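Local coordinates for FHA domain-containing protein FhaA (Mycobacterium tuberculosis, PDB 3PO8) that regulates cell growth and peptidoglycan synthesis by binding MviN, and uses the FHA domain described here to recognise its phosphorylated partners, at residues Gly30-Phe35 with Ser43-Glu48; Arg16-Gln19 with Ser24-Ile27. One frame throughout, in Å; residues are numbered along the deposited sequence.

Interaction 1: residues Gly30-Phe35 with Ser43-Glu48. With PO4 (phosphate ion), chain B.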
ATOM      1  N   GLY A  30     -11.848   1.263   5.570  1.00 13.73           N
ATOM      2  CA  GLY A  30     -12.995   2.178   5.449  1.00 15.10           C
ATOM      3  C   GLY A  30     -13.414   2.436   4.015  1.00 15.56           C
ATOM      4  O   GLY A  30     -12.632   2.245   3.111  1.00 14.42           O
ATOM      5  N   GLN A  31     -14.640   2.924   3.817  1.00 16.55           N
ATOM      6  CA  GLN A  31     -15.151   3.162   2.465  1.00 18.38           C
ATOM      7  C   GLN A  31     -14.509   4.351   1.769  1.00 18.95           C
ATOM      8  O   GLN A  31     -14.609   4.471   0.546  1.00 19.90           O
ATOM      9  CB  GLN A  31     -16.694   3.245   2.418  1.00 20.18           C
ATOM     10  CG  GLN A  31     -17.293   4.468   3.011  1.00 21.56           C
ATOM     11  CD  GLN A  31     -18.814   4.457   2.949  1.00 21.31           C
ATOM     12  OE1 GLN A  31     -19.466   3.427   3.165  1.00 20.97           O
ATOM     13  NE2 GLN A  31     -19.384   5.600   2.656  1.00 20.21           N
ATOM     14  N   ASP A  32     -13.827   5.224   2.514  1.00 18.92           N
ATOM     15  CA  ASP A  32     -13.085   6.323   1.880  1.00 19.34           C
ATOM     16  C   ASP A  32     -11.716   5.881   1.314  1.00 17.94           C
ATOM     17  O   ASP A  32     -11.058   6.646   0.588  1.00 20.13           O
ATOM     18  CB  ASP A  32     -12.988   7.596   2.767  1.00 20.97           C
ATOM     19  CG  ASP A  32     -12.485   7.340   4.177  1.00 23.80           C
ATOM     20  OD1 ASP A  32     -12.278   6.172   4.567  1.00 27.01           O
ATOM     21  OD2 ASP A  32     -12.322   8.342   4.933  1.00 28.51           O
ATOM     22  N   ALA A  33     -11.302   4.650   1.603  1.00 16.16           N
ATOM     23  CA  ALA A  33     -10.020   4.145   1.111  1.00 13.82           C
ATOM     24  C   ALA A  33     -10.041   3.973  -0.378  1.00 14.09           C
ATOM     25  O   ALA A  33     -11.057   3.557  -0.941  1.00 15.23           O
ATOM     26  CB  ALA A  33      -9.650   2.790   1.803  1.00 14.09           C
ATOM     27  N   GLN A  34      -8.921   4.294  -1.015  1.00 12.77           N
ATOM     28  CA  GLN A  34      -8.730   4.013  -2.435  1.00 13.32           C
ATOM     29  C   GLN A  34      -8.545   2.536  -2.705  1.00 12.86           C
ATOM     30  O   GLN A  34      -8.962   2.032  -3.744  1.00 14.38           O
ATOM     31  CB  GLN A  34      -7.541   4.797  -2.995  1.00 13.97           C
ATOM     32  CG  GLN A  34      -7.875   6.237  -3.422  1.00 16.62           C
ATOM     33  CD  GLN A  34      -8.062   7.195  -2.294  1.00 19.87           C
ATOM     34  OE1 GLN A  34      -7.307   7.212  -1.317  1.00 19.94           O
ATOM     35  NE2 GLN A  34      -9.082   8.033  -2.419  1.00 21.65           N
ATOM     36  N   PHE A  35      -7.872   1.841  -1.783  1.00 11.61           N
ATOM     37  CA  PHE A  35      -7.690   0.391  -1.841  1.00 11.52           C
ATOM     38  C   PHE A  35      -8.191  -0.118  -0.493  1.00 10.63           C
ATOM     39  O   PHE A  35      -7.578   0.097   0.548  1.00 11.21           O
ATOM     40  CB  PHE A  35      -6.220   0.029  -2.079  1.00 11.71           C
ATOM     41  CG  PHE A  35      -5.970  -1.402  -2.467  1.00 12.54           C
ATOM     42  CD1 PHE A  35      -6.906  -2.165  -3.152  1.00 14.48           C
ATOM     43  CD2 PHE A  35      -4.739  -1.968  -2.210  1.00 12.80           C
ATOM     44  CE1 PHE A  35      -6.615  -3.481  -3.535  1.00 15.61           C
ATOM     45  CE2 PHE A  35      -4.440  -3.263  -2.604  1.00 15.36           C
ATOM     46  CZ  PHE A  35      -5.386  -4.013  -3.259  1.00 15.25           C
ATOM     47  N   SER A  43      -6.724  -0.658   9.916  1.00 11.33           N
ATOM     48  CA  SER A  43      -7.446   0.532  10.371  1.00 11.29           C
ATOM     49  C   SER A  43      -8.299   1.097   9.234  1.00 11.83           C
ATOM     50  O   SER A  43      -8.078   0.788   8.066  1.00 12.01           O
ATOM     51  CB  SER A  43      -6.487   1.586  10.914  1.00 11.26           C
ATOM     52  OG  SER A  43      -5.929   1.134  12.120  1.00 14.73           O
ATOM     53  N   ARG A  44      -9.290   1.912   9.579  1.00 12.82           N
ATOM     54  CA  ARG A  44     -10.183   2.495   8.569  1.00 13.71           C
ATOM     55  C   ARG A  44      -9.350   3.253   7.520  1.00 13.54           C
ATOM     56  O   ARG A  44      -9.553   3.107   6.321  1.00 13.65           O
ATOM     57  CB  ARG A  44     -11.230   3.389   9.227  1.00 15.43           C
ATOM     58  CG  ARG A  44     -12.318   2.587   9.883  1.00 19.14           C
ATOM     59  CD  ARG A  44     -13.127   3.454  10.808  1.00 24.04           C
ATOM     60  NE  ARG A  44     -12.497   3.544  12.125  1.00 28.79           N
ATOM     61  CZ  ARG A  44     -12.823   4.435  13.060  1.00 33.10           C
ATOM     62  NH1 ARG A  44     -13.777   5.338  12.838  1.00 34.89           N
ATOM     63  NH2 ARG A  44     -12.191   4.427  14.230  1.00 34.21           N
ATOM     64  N   ARG A  45      -8.424   4.074   7.992  1.00 13.69           N
ATOM     65  CA  ARG A  45      -7.414   4.713   7.128  1.00 13.78           C
ATOM     66  C   ARG A  45      -6.070   4.299   7.703  1.00 11.80           C
ATOM     67  O   ARG A  45      -5.647   4.796   8.742  1.00 13.62           O
ATOM     68  CB  ARG A  45      -7.572   6.227   7.153  1.00 14.47           C
ATOM     69  CG  ARG A  45      -8.935   6.670   6.666  1.00 17.73           C
ATOM     70  CD  ARG A  45      -9.081   8.197   6.726  1.00 24.26           C
ATOM     71  NE  ARG A  45      -8.520   8.805   5.527  1.00 29.36           N
ATOM     72  CZ  ARG A  45      -8.430  10.113   5.291  1.00 33.41           C
ATOM     73  NH1 ARG A  45      -8.856  11.008   6.182  1.00 35.56           N
ATOM     74  NH2 ARG A  45      -7.905  10.531   4.149  1.00 34.85           N
ATOM     75  N   HIS A  46      -5.430   3.324   7.070  1.00 10.90           N
ATOM     76  CA  HIS A  46      -4.300   2.645   7.681  1.00 10.55           C
ATOM     77  C   HIS A  46      -2.958   3.183   7.249  1.00  9.87           C
ATOM     78  O   HIS A  46      -2.072   3.415   8.079  1.00 11.00           O
ATOM     79  CB  HIS A  46      -4.382   1.153   7.404  1.00 10.52           C
ATOM     80  CG  HIS A  46      -3.440   0.328   8.223  1.00 10.78           C
ATOM     81  ND1 HIS A  46      -3.881  -0.501   9.228  1.00 11.65           N
ATOM     82  CD2 HIS A  46      -2.102   0.150   8.142  1.00 12.60           C
ATOM     83  CE1 HIS A  46      -2.848  -1.127   9.758  1.00 11.02           C
ATOM     84  NE2 HIS A  46      -1.751  -0.749   9.119  1.00 10.89           N
ATOM     85  N   LEU A  47      -2.775   3.329   5.941  1.00 10.01           N
ATOM     86  CA  LEU A  47      -1.574   3.918   5.425  1.00 10.25           C
ATOM     87  C   LEU A  47      -1.916   4.691   4.186  1.00  9.67           C
ATOM     88  O   LEU A  47      -2.967   4.484   3.589  1.00 10.66           O
ATOM     89  CB  LEU A  47      -0.476   2.875   5.172  1.00 11.82           C
ATOM     90  CG  LEU A  47      -0.772   1.806   4.130  1.00 11.91           C
ATOM     91  CD1 LEU A  47      -0.420   2.287   2.714  1.00 15.13           C
ATOM     92  CD2 LEU A  47       0.008   0.513   4.394  1.00 11.86           C
ATOM     93  N   GLU A  48      -1.024   5.611   3.820  1.00 10.36           N
ATOM     94  CA  GLU A  48      -1.114   6.322   2.573  1.00 11.90           C
ATOM     95  C   GLU A  48       0.108   6.048   1.751  1.00 10.40           C
ATOM     96  O   GLU A  48       1.185   5.876   2.286  1.00 11.29           O
ATOM     97  CB  GLU A  48      -1.277   7.821   2.825  1.00 13.76           C
ATOM     98  CG  GLU A  48      -0.065   8.605   3.157  1.00 17.57           C
ATOM     99  CD  GLU A  48      -0.255  10.133   2.990  1.00 19.96           C
ATOM    100  OE1 GLU A  48      -1.130  10.609   2.198  1.00 23.72           O
ATOM    101  OE2 GLU A  48       0.511  10.842   3.663  1.00 26.53           O
TER
HETATM  102  P   PO4 B 101      -8.903   2.273  13.607  1.00 28.05           P
HETATM  103  O1  PO4 B 101      -8.219   3.621  13.664  1.00 30.60           O
HETATM  104  O2  PO4 B 101      -9.885   2.242  14.772  1.00 28.89           O
HETATM  105  O3  PO4 B 101      -9.660   2.225  12.305  1.00 29.64           O
HETATM  106  O4  PO4 B 101      -7.911   1.157  13.791  1.00 28.38           O
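With chi1 at 51°, Asp-32 CG lies between the backbone N and the carbonyl carbon, and the carboxylate comes up to Arg-45. Arg-45 bends at chi3 (84°), and its CD and NE pass the carboxylate. The two side chains cross at about a right angle. Asp-32 OD2 lies over one face of the guanidinium, 3.9 Å from Arg-45 NE. This is a long salt bridge, and no N-H points at the oxygen. The firmer link is backbone: Gly-30 N donates to Arg-44 O at 3.0 Å. A type I turn from Gly-30 to Ala-33 brings Asp-32 round to the same side.

Ser-43 and Arg-44 also hold a phosphate ion, probably from the crystallisation liquor. Arg-44 N donates to phosphate O3 at 2.8 Å. The bent side chain of Arg-44 brings NE to the same O3, at 3.1 Å. Its NH2 reaches phosphate O2 in the guanidinium plane, at 3.2 Å with a nearly straight N-H. Ser-43 OG donates to phosphate O4 at 2.6 Å. Thr-64 OG1 is also hydrogen-bonded to the ion, and Thr-64 N is hydrogen-bonded to Ser-43 OG. His-46 ND1 accepts the N-H of Ser-43 in its ring plane. His-46 probably helps position Ser-43 from the second shell; its NE2 is held by Gly-66 O.

These serine, arginine and threonine ligands are consistent with the phosphothreonine site of FHA domains. The ion probably marks where a partner's phosphate would bind, with the Arg-44 charge helping to balance it.

Interaction 2: residues Arg16-Gln19 with Ser24-Ile27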
ATOM      1  N   ARG A  16      -6.275  -9.516  -6.213  1.00 15.98           N
ATOM      2  CA  ARG A  16      -6.815  -8.169  -6.371  1.00 15.28           C
ATOM      3  C   ARG A  16      -5.714  -7.101  -6.358  1.00 14.29           C
ATOM      4  O   ARG A  16      -4.837  -7.111  -5.496  1.00 13.83           O
ATOM      5  CB  ARG A  16      -7.837  -7.861  -5.277  1.00 14.75           C
ATOM      6  CG  ARG A  16      -8.630  -6.625  -5.522  1.00 15.48           C
ATOM      7  CD  ARG A  16      -9.954  -6.633  -4.754  1.00 16.55           C
ATOM      8  NE  ARG A  16      -9.763  -6.728  -3.322  1.00 17.21           N
ATOM      9  CZ  ARG A  16      -9.804  -5.710  -2.469  1.00 14.64           C
ATOM     10  NH1 ARG A  16     -10.042  -4.472  -2.894  1.00 15.77           N
ATOM     11  NH2 ARG A  16      -9.650  -5.944  -1.171  1.00 15.14           N
ATOM     12  N   THR A  17      -5.824  -6.163  -7.295  1.00 13.13           N
ATOM     13  CA  THR A  17      -4.767  -5.220  -7.617  1.00 13.53           C
ATOM     14  C   THR A  17      -5.289  -3.791  -7.627  1.00 12.94           C
ATOM     15  O   THR A  17      -6.418  -3.529  -7.999  1.00 14.19           O
ATOM     16  CB  THR A  17      -4.173  -5.578  -8.995  1.00 13.99           C
ATOM     17  OG1 THR A  17      -3.525  -6.860  -8.899  1.00 16.65           O
ATOM     18  CG2 THR A  17      -3.173  -4.560  -9.480  1.00 16.61           C
ATOM     19  N   TYR A  18      -4.426  -2.868  -7.202  1.00 12.22           N
ATOM     20  CA  TYR A  18      -4.681  -1.453  -7.262  1.00 11.91           C
ATOM     21  C   TYR A  18      -3.484  -0.750  -7.883  1.00 12.31           C
ATOM     22  O   TYR A  18      -2.325  -1.044  -7.520  1.00 12.46           O
ATOM     23  CB  TYR A  18      -4.917  -0.929  -5.853  1.00 11.87           C
ATOM     24  CG  TYR A  18      -5.098   0.561  -5.801  1.00 12.52           C
ATOM     25  CD1 TYR A  18      -6.283   1.147  -6.203  1.00 15.43           C
ATOM     26  CD2 TYR A  18      -4.078   1.380  -5.376  1.00 12.90           C
ATOM     27  CE1 TYR A  18      -6.446   2.530  -6.156  1.00 16.46           C
ATOM     28  CE2 TYR A  18      -4.222   2.768  -5.334  1.00 12.74           C
ATOM     29  CZ  TYR A  18      -5.406   3.330  -5.719  1.00 13.07           C
ATOM     30  OH  TYR A  18      -5.601   4.700  -5.697  1.00 15.19           O
ATOM     31  N   GLN A  19      -3.757   0.140  -8.820  1.00 13.21           N
ATOM     32  CA  GLN A  19      -2.727   0.931  -9.458  1.00 13.32           C
ATOM     33  C   GLN A  19      -2.680   2.314  -8.831  1.00 13.00           C
ATOM     34  O   GLN A  19      -3.689   2.992  -8.770  1.00 12.90           O
ATOM     35  CB  GLN A  19      -2.975   1.029 -10.961  1.00 14.70           C
ATOM     36  CG  GLN A  19      -1.828   1.672 -11.700  1.00 16.92           C
ATOM     37  CD  GLN A  19      -1.826   1.375 -13.171  1.00 22.10           C
ATOM     38  OE1 GLN A  19      -2.023   2.267 -13.979  1.00 28.43           O
ATOM     39  NE2 GLN A  19      -1.603   0.118 -13.526  1.00 25.31           N
ATOM     40  N   SER A  24      -2.289  11.271  -3.222  1.00 14.68           N
ATOM     41  CA  SER A  24      -2.447  10.417  -2.077  1.00 15.61           C
ATOM     42  C   SER A  24      -3.332   9.207  -2.397  1.00 14.37           C
ATOM     43  O   SER A  24      -4.386   9.341  -3.016  1.00 16.81           O
ATOM     44  CB  SER A  24      -3.055  11.231  -0.948  1.00 17.14           C
ATOM     45  OG  SER A  24      -3.531  10.405   0.071  1.00 21.94           O
ATOM     46  N   ASN A  25      -2.889   8.031  -1.972  1.00 12.32           N
ATOM     47  CA  ASN A  25      -3.624   6.782  -2.151  1.00 12.11           C
ATOM     48  C   ASN A  25      -3.773   6.108  -0.810  1.00 11.64           C
ATOM     49  O   ASN A  25      -2.773   5.627  -0.269  1.00 11.66           O
ATOM     50  CB  ASN A  25      -2.857   5.827  -3.081  1.00 11.75           C
ATOM     51  CG  ASN A  25      -2.642   6.384  -4.471  1.00 11.54           C
ATOM     52  OD1 ASN A  25      -3.375   6.045  -5.398  1.00 11.54           O
ATOM     53  ND2 ASN A  25      -1.635   7.238  -4.629  1.00 11.55           N
ATOM     54  N   ILE A  26      -4.977   6.092  -0.258  1.00 11.70           N
ATOM     55  CA  ILE A  26      -5.198   5.558   1.080  1.00 12.00           C
ATOM     56  C   ILE A  26      -5.590   4.096   1.025  1.00 11.69           C
ATOM     57  O   ILE A  26      -6.463   3.698   0.271  1.00 11.33           O
ATOM     58  CB  ILE A  26      -6.326   6.349   1.809  1.00 13.83           C
ATOM     59  CG1 ILE A  26      -5.957   7.841   1.889  1.00 16.93           C
ATOM     60  CG2 ILE A  26      -6.695   5.723   3.181  1.00 15.48           C
ATOM     61  CD1 ILE A  26      -4.785   8.176   2.759  1.00 20.61           C
ATOM     62  N   ILE A  27      -4.901   3.285   1.823  1.00 10.82           N
ATOM     63  CA  ILE A  27      -5.253   1.889   2.026  1.00 11.23           C
ATOM     64  C   ILE A  27      -5.855   1.759   3.407  1.00 10.96           C
ATOM     65  O   ILE A  27      -5.305   2.263   4.380  1.00 11.09           O
ATOM     66  CB  ILE A  27      -4.015   0.978   1.915  1.00 11.63           C
ATOM     67  CG1 ILE A  27      -3.360   1.092   0.558  1.00 13.87           C
ATOM     68  CG2 ILE A  27      -4.381  -0.457   2.190  1.00 13.56           C
ATOM     69  CD1 ILE A  27      -2.067   0.356   0.524  1.00 20.36           C
TER
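Asn-25 OD1 accepts a short hydrogen bond, 2.6 Å, from Tyr-18 OH, and it has a second hydrogen bond to a residue close by in the chain. The hydroxyl approaches a lone pair of the amide oxygen in the carbonyl plane, with a C=O...donor angle of 137°. OD1 in turn lies in the plane of the tyrosine ring, at its edge. It is 3.4 Å from Tyr-18 CE2, beside the hydroxyl end of the ring and not over a face. The ring and amide planes are 69° apart.

Tyr-18 extends from strand 17-19 with CG anti to the backbone N (chi1 176°), and this carries the hydroxyl across to strand 23-28. The other end of the Asn-25 amide is also held: ND2 is hydrogen-bonded to the backbone oxygens of Arg-21 and Ile-49. These bonds fix which end of the amide faces the tyrosine and limit its rotation. The Tyr-18 ring also meets the ring of Phe-35, their planes nearly parallel, and touches Gln-34.

Both residues are buried, and the bond joins the two sheets of the FHA beta sandwich near one edge. Strand 17-19 is an outermost strand of one sheet; strand 23-28 belongs to the other. The ND2 bonds add polar links to a loop and to strand 47-51. The contact thus pairs buried polar groups across the sandwich without placing a charge there.

How the interactions relate
From the N terminus, interaction 2 comes first. It spans the short connection between strands 17-19 and 23-28, which lie in different sheets. Interaction 1 follows and closes the longer excursion from the loop after strand 23-28, through strand 35-36, to the loop that leads into strand 47-51. The two are in series, neither nested nor crossed, and their centres are about 9 Å apart. They touch directly. Gln-34 OE1 probably accepts a hydrogen bond from Ile-26 N at 2.8 Å, and Ile-27 N probably donates to Leu-47 O at 2.9 Å. These two bonds tie both segments of interaction 1 to the strand that carries Asn-25.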